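Local atomic coordinates of guanosine-3',5'-bis(diphosphate) 3'-pyrophosphohydrolase MESH1 (Drosophila melanogaster, PDB entry 3NQW), a protein that hydrolyses the alarmone ppGpp to GDP and diphosphate as a manganese-dependent enzyme of the starvation response. Residues D123-L128 with E166-E171; R115-K120 with R159-N164; M10-Y15 with K77-D82. One frame throughout, in Å; residues are numbered along the deposited sequence.

Contact 1 (D123-L128 with E166-E171). With MN (manganese (II) ion), chain C.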
loop_
_atom_site.group_PDB
_atom_site.type_symbol
_atom_site.label_atom_id
_atom_site.label_comp_id
_atom_site.label_asym_id
_atom_site.label_seq_id
_atom_site.Cartn_x
_atom_site.Cartn_y
_atom_site.Cartn_z
ATOM N N ASP A 123 14.341 -6.485 2.749
ATOM C CA ASP A 123 13.704 -7.424 1.808
ATOM C C ASP A 123 13.840 -8.828 2.372
ATOM O O ASP A 123 12.893 -9.617 2.383
ATOM C CB ASP A 123 14.428 -7.335 0.459
ATOM C CG ASP A 123 13.703 -8.054 -0.677
ATOM O OD1 ASP A 123 12.603 -8.612 -0.496
ATOM O OD2 ASP A 123 14.261 -8.049 -1.785
ATOM N N LYS A 124 15.045 -9.122 2.846
ATOM C CA LYS A 124 15.315 -10.416 3.442
ATOM C C LYS A 124 14.546 -10.549 4.753
ATOM O O LYS A 124 13.779 -11.494 4.925
ATOM C CB LYS A 124 16.812 -10.604 3.695
ATOM C CG LYS A 124 17.653 -10.723 2.423
ATOM C CD LYS A 124 17.254 -11.924 1.560
ATOM C CE LYS A 124 18.075 -11.935 0.281
ATOM N NZ LYS A 124 17.939 -10.609 -0.415
ATOM N N LEU A 125 14.727 -9.601 5.668
ATOM C CA LEU A 125 14.028 -9.668 6.947
ATOM C C LEU A 125 12.558 -10.019 6.768
ATOM O O LEU A 125 12.079 -10.995 7.346
ATOM C CB LEU A 125 14.150 -8.347 7.705
ATOM C CG LEU A 125 13.546 -8.304 9.116
ATOM C CD1 LEU A 125 14.014 -9.475 9.959
ATOM C CD2 LEU A 125 13.951 -6.982 9.768
ATOM N N ASP A 126 11.846 -9.235 5.962
ATOM C CA ASP A 126 10.431 -9.490 5.733
ATOM C C ASP A 126 10.173 -10.925 5.272
ATOM O O ASP A 126 9.424 -11.666 5.907
ATOM C CB ASP A 126 9.851 -8.513 4.705
ATOM C CG ASP A 126 8.381 -8.782 4.421
ATOM O OD1 ASP A 126 7.551 -8.656 5.350
ATOM O OD2 ASP A 126 8.052 -9.128 3.266
ATOM N N ASN A 127 10.791 -11.323 4.168
ATOM C CA ASN A 127 10.591 -12.671 3.661
ATOM C C ASN A 127 10.830 -13.713 4.736
ATOM O O ASN A 127 9.993 -14.582 4.953
ATOM C CB ASN A 127 11.511 -12.930 2.470
ATOM C CG ASN A 127 11.096 -12.164 1.239
ATOM O OD1 ASN A 127 11.940 -11.737 0.446
ATOM N ND2 ASN A 127 9.787 -11.991 1.058
ATOM N N LEU A 128 11.968 -13.622 5.414
ATOM C CA LEU A 128 12.284 -14.580 6.460
ATOM C C LEU A 128 11.170 -14.664 7.483
ATOM O O LEU A 128 10.689 -15.749 7.803
ATOM C CB LEU A 128 13.585 -14.206 7.156
ATOM C CG LEU A 128 14.843 -14.514 6.345
ATOM C CD1 LEU A 128 16.060 -14.331 7.227
ATOM C CD2 LEU A 128 14.790 -15.942 5.826
ATOM N N GLU A 166 20.102 -5.822 10.942
ATOM C CA GLU A 166 20.987 -6.982 11.047
ATOM C C GLU A 166 20.877 -7.667 12.389
ATOM O O GLU A 166 21.072 -8.878 12.501
ATOM C CB GLU A 166 22.429 -6.553 10.838
ATOM C CG GLU A 166 22.728 -6.112 9.440
ATOM C CD GLU A 166 23.893 -5.151 9.392
ATOM O OE1 GLU A 166 23.820 -4.195 8.585
ATOM O OE2 GLU A 166 24.875 -5.355 10.155
ATOM N N LEU A 167 20.583 -6.882 13.412
ATOM C CA LEU A 167 20.438 -7.423 14.752
ATOM C C LEU A 167 19.206 -8.330 14.743
ATOM O O LEU A 167 19.239 -9.435 15.269
ATOM C CB LEU A 167 20.273 -6.265 15.739
ATOM C CG LEU A 167 21.171 -6.242 16.973
ATOM C CD1 LEU A 167 21.250 -4.833 17.553
ATOM C CD2 LEU A 167 20.632 -7.237 17.996
ATOM N N LYS A 168 18.126 -7.852 14.131
ATOM C CA LYS A 168 16.901 -8.624 14.041
ATOM C C LYS A 168 17.131 -9.814 13.122
ATOM O O LYS A 168 16.689 -10.923 13.409
ATOM C CB LYS A 168 15.772 -7.748 13.518
ATOM C CG LYS A 168 15.464 -6.606 14.454
ATOM C CD LYS A 168 14.968 -5.394 13.712
ATOM C CE LYS A 168 14.384 -4.376 14.667
ATOM N NZ LYS A 168 12.985 -4.692 15.068
ATOM N N LEU A 169 17.824 -9.587 12.011
ATOM C CA LEU A 169 18.122 -10.669 11.084
ATOM C C LEU A 169 18.699 -11.805 11.900
ATOM O O LEU A 169 18.258 -12.937 11.792
ATOM C CB LEU A 169 19.142 -10.206 10.049
ATOM C CG LEU A 169 18.498 -9.440 8.907
ATOM C CD1 LEU A 169 19.504 -8.500 8.272
ATOM C CD2 LEU A 169 17.919 -10.437 7.906
ATOM N N ASP A 170 19.685 -11.475 12.724
ATOM C CA ASP A 170 20.343 -12.446 13.579
ATOM C C ASP A 170 19.371 -13.144 14.507
ATOM O O ASP A 170 19.560 -14.310 14.857
ATOM C CB ASP A 170 21.421 -11.759 14.403
ATOM C CG ASP A 170 22.610 -11.372 13.569
ATOM O OD1 ASP A 170 23.121 -10.240 13.748
ATOM O OD2 ASP A 170 23.035 -12.213 12.734
ATOM N N GLU A 171 18.345 -12.417 14.925
ATOM C CA GLU A 171 17.341 -12.981 15.800
ATOM C C GLU A 171 16.646 -14.155 15.138
ATOM O O GLU A 171 16.306 -15.134 15.796
ATOM C CB GLU A 171 16.331 -11.903 16.179
ATOM C CG GLU A 171 16.895 -10.948 17.205
ATOM C CD GLU A 171 17.226 -11.667 18.506
ATOM O OE1 GLU A 171 16.304 -11.855 19.335
ATOM O OE2 GLU A 171 18.401 -12.069 18.684
HETATM MN MN MN C . 10.991 -8.764 -2.175
#

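Contact 2 (R115-K120 with R159-N164)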
loop_
_atom_site.group_PDB
_atom_site.type_symbol
_atom_site.label_atom_id
_atom_site.label_comp_id
_atom_site.label_asym_id
_atom_site.label_seq_id
_atom_site.Cartn_x
_atom_site.Cartn_y
_atom_site.Cartn_z
ATOM N N ARG A 115 22.697 2.532 0.596
ATOM C CA ARG A 115 21.251 2.649 0.431
ATOM C C ARG A 115 20.617 1.371 -0.116
ATOM O O ARG A 115 19.561 0.944 0.357
ATOM C CB ARG A 115 20.927 3.818 -0.502
ATOM C CG ARG A 115 21.559 5.143 -0.106
ATOM C CD ARG A 115 21.326 6.191 -1.191
ATOM N NE ARG A 115 19.964 6.730 -1.190
ATOM C CZ ARG A 115 19.380 7.314 -2.237
ATOM N NH1 ARG A 115 18.137 7.784 -2.137
ATOM N NH2 ARG A 115 20.029 7.405 -3.394
ATOM N N ALA A 116 21.262 0.768 -1.113
ATOM C CA ALA A 116 20.754 -0.463 -1.722
ATOM C C ALA A 116 20.900 -1.650 -0.773
ATOM O O ALA A 116 20.145 -2.616 -0.861
ATOM C CB ALA A 116 21.480 -0.752 -3.051
ATOM N N LYS A 117 21.871 -1.593 0.127
ATOM C CA LYS A 117 22.033 -2.690 1.065
ATOM C C LYS A 117 20.847 -2.659 2.022
ATOM O O LYS A 117 20.323 -3.705 2.402
ATOM C CB LYS A 117 23.335 -2.564 1.866
ATOM C CG LYS A 117 24.649 -2.725 1.084
ATOM C CD LYS A 117 25.813 -2.831 2.074
ATOM C CE LYS A 117 27.175 -2.463 1.487
ATOM N NZ LYS A 117 28.186 -2.188 2.573
ATOM N N LEU A 118 20.422 -1.455 2.407
ATOM C CA LEU A 118 19.291 -1.295 3.330
ATOM C C LEU A 118 18.067 -2.019 2.834
ATOM O O LEU A 118 17.426 -2.734 3.599
ATOM C CB LEU A 118 18.938 0.175 3.511
ATOM C CG LEU A 118 19.898 1.017 4.340
ATOM C CD1 LEU A 118 19.292 2.386 4.500
ATOM C CD2 LEU A 118 20.131 0.376 5.689
ATOM N N ILE A 119 17.735 -1.810 1.560
ATOM C CA ILE A 119 16.587 -2.475 0.950
ATOM C C ILE A 119 16.822 -3.984 0.945
ATOM O O ILE A 119 15.972 -4.756 1.376
ATOM C CB ILE A 119 16.337 -2.036 -0.533
ATOM C CG1 ILE A 119 15.899 -0.569 -0.612
ATOM C CG2 ILE A 119 15.263 -2.930 -1.156
ATOM C CD1 ILE A 119 16.960 0.393 -1.152
ATOM N N LYS A 120 17.982 -4.407 0.467
ATOM C CA LYS A 120 18.272 -5.818 0.405
ATOM C C LYS A 120 18.118 -6.516 1.736
ATOM O O LYS A 120 17.616 -7.635 1.788
ATOM C CB LYS A 120 19.671 -6.025 -0.144
ATOM C CG LYS A 120 19.818 -5.613 -1.585
ATOM C CD LYS A 120 21.165 -6.075 -2.072
ATOM C CE LYS A 120 21.359 -5.862 -3.538
ATOM N NZ LYS A 120 22.500 -6.714 -3.880
ATOM N N ARG A 159 25.967 -7.196 5.748
ATOM C CA ARG A 159 26.220 -6.677 7.093
ATOM C C ARG A 159 27.036 -5.383 7.066
ATOM O O ARG A 159 27.519 -4.966 6.011
ATOM C CB ARG A 159 26.956 -7.738 7.937
ATOM C CG ARG A 159 26.527 -9.208 7.684
ATOM C CD ARG A 159 27.046 -10.176 8.757
ATOM N NE ARG A 159 26.315 -10.000 10.013
ATOM C CZ ARG A 159 25.205 -10.660 10.340
ATOM N NH1 ARG A 159 24.690 -11.561 9.513
ATOM N NH2 ARG A 159 24.594 -10.398 11.484
ATOM N N GLY A 160 27.199 -4.753 8.228
ATOM C CA GLY A 160 27.943 -3.502 8.301
ATOM C C GLY A 160 27.046 -2.313 7.982
ATOM O O GLY A 160 27.402 -1.152 8.226
ATOM N N THR A 161 25.864 -2.619 7.445
ATOM C CA THR A 161 24.876 -1.613 7.057
ATOM C C THR A 161 24.033 -1.130 8.243
ATOM O O THR A 161 24.399 -0.156 8.905
ATOM C CB THR A 161 23.936 -2.159 5.947
ATOM O OG1 THR A 161 24.721 -2.769 4.914
ATOM C CG2 THR A 161 23.108 -1.035 5.338
ATOM N N ASN A 162 22.920 -1.804 8.525
ATOM C CA ASN A 162 22.048 -1.388 9.628
ATOM C C ASN A 162 22.201 -2.307 10.835
ATOM O O ASN A 162 21.833 -3.479 10.801
ATOM C CB ASN A 162 20.583 -1.348 9.154
ATOM C CG ASN A 162 19.691 -0.496 10.048
ATOM O OD1 ASN A 162 19.184 -0.961 11.066
ATOM N ND2 ASN A 162 19.507 0.758 9.672
ATOM N N ALA A 163 22.766 -1.760 11.902
ATOM C CA ALA A 163 22.980 -2.522 13.125
ATOM C C ALA A 163 21.659 -2.989 13.714
ATOM O O ALA A 163 21.615 -3.941 14.488
ATOM C CB ALA A 163 23.728 -1.672 14.148
ATOM N N ASN A 164 20.575 -2.315 13.360
ATOM C CA ASN A 164 19.294 -2.710 13.901
ATOM C C ASN A 164 18.640 -3.822 13.096
ATOM O O ASN A 164 18.202 -4.824 13.656
ATOM C CB ASN A 164 18.366 -1.511 13.989
ATOM C CG ASN A 164 17.117 -1.820 14.774
ATOM O OD1 ASN A 164 17.092 -2.774 15.561
ATOM N ND2 ASN A 164 16.072 -1.019 14.576
#

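Contact 3 (M10-Y15 with K77-D82)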
loop_
_atom_site.group_PDB
_atom_site.type_symbol
_atom_site.label_atom_id
_atom_site.label_comp_id
_atom_site.label_asym_id
_atom_site.label_seq_id
_atom_site.Cartn_x
_atom_site.Cartn_y
_atom_site.Cartn_z
ATOM N N MET A 10 3.446 8.911 -3.142
ATOM C CA MET A 10 2.115 8.388 -3.197
ATOM C C MET A 10 1.844 7.800 -4.572
ATOM O O MET A 10 1.175 6.762 -4.702
ATOM C CB MET A 10 1.143 9.502 -2.826
ATOM C CG MET A 10 1.311 9.987 -1.352
ATOM S SD MET A 10 1.215 8.655 -0.078
ATOM C CE MET A 10 -0.461 8.046 -0.270
ATOM N N GLU A 11 2.384 8.452 -5.602
ATOM C CA GLU A 11 2.236 7.976 -6.980
ATOM C C GLU A 11 3.062 6.697 -7.148
ATOM O O GLU A 11 2.772 5.843 -7.998
ATOM C CB GLU A 11 2.738 9.032 -7.952
ATOM C CG GLU A 11 2.350 8.707 -9.360
ATOM C CD GLU A 11 3.066 9.568 -10.354
ATOM O OE1 GLU A 11 4.241 9.920 -10.111
ATOM O OE2 GLU A 11 2.461 9.882 -11.392
ATOM N N CYS A 12 4.106 6.593 -6.331
ATOM C CA CYS A 12 4.954 5.430 -6.349
ATOM C C CYS A 12 4.270 4.293 -5.592
ATOM O O CYS A 12 4.314 3.131 -6.011
ATOM C CB CYS A 12 6.298 5.744 -5.712
ATOM S SG CYS A 12 7.358 4.288 -5.614
ATOM N N LEU A 13 3.646 4.630 -4.466
ATOM C CA LEU A 13 2.929 3.653 -3.644
ATOM C C LEU A 13 1.814 3.081 -4.502
ATOM O O LEU A 13 1.574 1.874 -4.530
ATOM C CB LEU A 13 2.293 4.337 -2.433
ATOM C CG LEU A 13 1.994 3.532 -1.165
ATOM C CD1 LEU A 13 0.694 4.038 -0.571
ATOM C CD2 LEU A 13 1.907 2.058 -1.477
ATOM N N GLN A 14 1.134 3.989 -5.194
ATOM C CA GLN A 14 0.030 3.657 -6.079
ATOM C C GLN A 14 0.524 2.785 -7.219
ATOM O O GLN A 14 -0.096 1.783 -7.573
ATOM C CB GLN A 14 -0.565 4.946 -6.641
ATOM C CG GLN A 14 -1.850 4.756 -7.434
ATOM C CD GLN A 14 -2.511 6.088 -7.803
ATOM O OE1 GLN A 14 -2.158 6.734 -8.803
ATOM N NE2 GLN A 14 -3.460 6.517 -6.973
ATOM N N TYR A 15 1.660 3.167 -7.785
ATOM C CA TYR A 15 2.224 2.425 -8.893
ATOM C C TYR A 15 2.631 1.008 -8.470
ATOM O O TYR A 15 2.313 0.033 -9.147
ATOM C CB TYR A 15 3.410 3.196 -9.455
ATOM C CG TYR A 15 4.027 2.543 -10.652
ATOM C CD1 TYR A 15 5.347 2.106 -10.619
ATOM C CD2 TYR A 15 3.300 2.371 -11.826
ATOM C CE1 TYR A 15 5.932 1.519 -11.724
ATOM C CE2 TYR A 15 3.879 1.784 -12.937
ATOM C CZ TYR A 15 5.197 1.361 -12.878
ATOM O OH TYR A 15 5.781 0.774 -13.975
ATOM N N LYS A 77 11.374 7.438 -15.816
ATOM C CA LYS A 77 10.438 8.399 -16.384
ATOM C C LYS A 77 9.515 9.016 -15.344
ATOM O O LYS A 77 9.204 10.207 -15.404
ATOM C CB LYS A 77 9.587 7.718 -17.452
ATOM C CG LYS A 77 8.551 8.613 -18.100
ATOM C CD LYS A 77 7.458 7.792 -18.795
ATOM C CE LYS A 77 6.688 6.943 -17.777
ATOM N NZ LYS A 77 5.679 6.023 -18.357
ATOM N N LEU A 78 9.090 8.193 -14.389
ATOM C CA LEU A 78 8.170 8.593 -13.327
ATOM C C LEU A 78 8.785 9.113 -12.033
ATOM O O LEU A 78 8.224 10.013 -11.411
ATOM C CB LEU A 78 7.266 7.412 -12.979
ATOM C CG LEU A 78 6.215 7.070 -14.015
ATOM C CD1 LEU A 78 5.649 5.676 -13.795
ATOM C CD2 LEU A 78 5.135 8.118 -13.914
ATOM N N PHE A 79 9.926 8.557 -11.630
ATOM C CA PHE A 79 10.544 8.952 -10.372
ATOM C C PHE A 79 11.986 9.427 -10.396
ATOM O O PHE A 79 12.486 9.907 -9.379
ATOM C CB PHE A 79 10.403 7.802 -9.382
ATOM C CG PHE A 79 9.034 7.212 -9.357
ATOM C CD1 PHE A 79 8.793 5.956 -9.903
ATOM C CD2 PHE A 79 7.967 7.950 -8.858
ATOM C CE1 PHE A 79 7.501 5.439 -9.956
ATOM C CE2 PHE A 79 6.671 7.447 -8.905
ATOM C CZ PHE A 79 6.439 6.188 -9.457
ATOM N N GLY A 80 12.668 9.267 -11.526
ATOM C CA GLY A 80 14.040 9.744 -11.622
ATOM C C GLY A 80 15.180 8.766 -11.405
ATOM O O GLY A 80 14.970 7.660 -10.914
ATOM N N PRO A 81 16.417 9.159 -11.764
ATOM C CA PRO A 81 17.592 8.299 -11.601
ATOM C C PRO A 81 17.761 7.944 -10.149
ATOM O O PRO A 81 18.106 6.822 -9.810
ATOM C CB PRO A 81 18.739 9.171 -12.093
ATOM C CG PRO A 81 18.085 10.058 -13.085
ATOM C CD PRO A 81 16.807 10.440 -12.370
ATOM N N ASP A 82 17.532 8.931 -9.297
ATOM C CA ASP A 82 17.635 8.756 -7.863
ATOM C C ASP A 82 16.965 7.447 -7.455
ATOM O O ASP A 82 17.581 6.601 -6.817
ATOM C CB ASP A 82 16.962 9.949 -7.189
ATOM C CG ASP A 82 15.878 10.571 -8.066
ATOM O OD1 ASP A 82 16.227 11.223 -9.091
ATOM O OD2 ASP A 82 14.680 10.398 -7.730
#

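Contact 1 (D123-L128 with E166-E171)
Leu169 pushes its CD2 methyl into the side of helix 114-133 beside Leu125, and nearly everything across this contact is apolar. That methyl lies 4.0 Å from Leu125 N and 4.3 Å from Leu125 CB, so it touches backbone as well as side chain. Leu128 CD1 comes within 4.4 Å of the same Leu169 CD2, and Lys124 CB, next to Leu125 in the chain, also approaches it. Leu169 holds CG anti to its carbonyl carbon (chi1 -83°), which turns the branch toward helix 114-133. Leu125 answers with CD2, 4.2 Å from Lys168 CB. The two axes run 10.1 Å apart at 29°, and Leu169 sits against Leu125 and Leu128 on the facing side; Val155, Phe148 and Ile172 extend the apolar cluster.

The charged ends turn elsewhere. Lys168 lays the first part of its chain along Leu125 and takes its amine to a salt bridge with Glu47.

Metal binding belongs to the side of helix 114-133 turned from Leu169. Asp123, the closing aspartate of the HD-family H...HD...D signature, gives OD1 to the manganese ion at 2.3 Å. Asp63 and His36 share the metal site in this structure, and His62 is also assigned to manganese binding.

No hydrogen bond spans the segments. Van der Waals packing alone joins them here, so one face of the helix is seated in the apolar core while another carries the metal ligand.

Contact 2 (R115-K120 with R159-N164)
Asn162 OD1 is gripped by two backbone amides, a weak bond from Asn164 N at 3.0 Å (128° at the hydrogen) and another from Leu165 N, while the CB of the same residue lies 3.9 Å from Leu118 CD2. This is an N-cap: Asn162 sits just before helix 163-176, the last helix of this all-helical HD-fold chain, and its side chain accepts from the amides of the first turn. The capping side chain and Leu118 cross at about a right angle, and Leu118 CD2 also comes within 4.0 Å of Asn162 ND2.

Both branches of Thr161 meet Lys117, and CG2 also reaches Leu118. With OG1 beside its own backbone N (chi1 -48°), the hydroxyl donates back to Leu158 O and has the Lys117 CD methylene 3.0 Å away. Thr161 CG2, anti to the backbone N, lies 3.3 Å from Leu118 CD2 and keeps Lys117 CB at 3.8 Å. Lys117 runs extended past the hydroxyl, its side chain also touching Leu158, but its amine stays too far from Arg159 O for a hydrogen bond.

The turn that presents Thr161 depends on Gly160 and on partners beyond the segment. Gly160 takes a positive phi of 85°, where a CB would run into the preceding carbonyl oxygen, and its amide bonds to Glu166. Arg159 pairs with Asp156 and Asp170. No hydrogen bond links the two segments directly; what joins them is van der Waals contact, the Thr161 hydroxyl oxygen OG1 included, which also lies 3.4 Å from Lys117 CB.

Contact 3 (M10-Y15 with K77-D82)
Phe79 reaches from the end of helix 72-79 into the side of helix 7-19, and its ring does most of the touching. CB points at the partner helix, and with CG beside the backbone N (chi1 -46°) the ring goes in lengthwise. CD2 is the first atom to arrive, 4.2 Å from Cys12 CB. CE2 follows at 3.6 Å from that CB, and has Glu11 OE1 at 3.7 Å, the carboxylate standing almost perpendicular to the ring. At the tip, CZ meets Cys12 CA at 3.5 Å. CE1, on the other edge, has Tyr15 CD1 at 4.0 Å near the ring plane.

Both faces are occupied. Cys12 SG sits 4.5 Å from the centroid and 14° off the normal, a sulfur-aromatic contact, while Leu78 CB covers the opposite face; Leu78 CD1 in turn lies over one face of Tyr15. With an alanine here, Cys12 would probably lose its aromatic partner and a gap would open between it and Leu78.

Lys8, a turn or so earlier on helix 7-19, is salt-bridged to Glu11 OE1 and hydrogen-bonded to Leu78 O, so it ties its helix to the end of helix 72-79. Met57 and Leu61 touch both Cys12 and Phe79, and Leu13 packs on Ile38 of the second subunit.

The contact is apolar, aromatic and sulfur-bearing, with one carboxylate beside it whose charge Lys8 probably balances.

From the N terminus, contact 3 closes first: helix 7-19 meets the junction of helices 72-79 and 81-89, shutting a loop of 61 residues before the others open. Contacts 2 and 1 then cross. Helix 114-133 supplies 115-120 and next 123-128, and the C-terminal part answers in the same order with 159-164 and 166-171, so the first two thirds or so of this helix lie against the turn leading into helix 163-176 and against that helix. These two contacts touch, Glu166 and Asp170 of contact 1 reaching contact 2. Contact 3 lies across the chain's centre from contact 1, about 26 Å between centres, and only brushes contact 2, where Arg115 comes near Asp82.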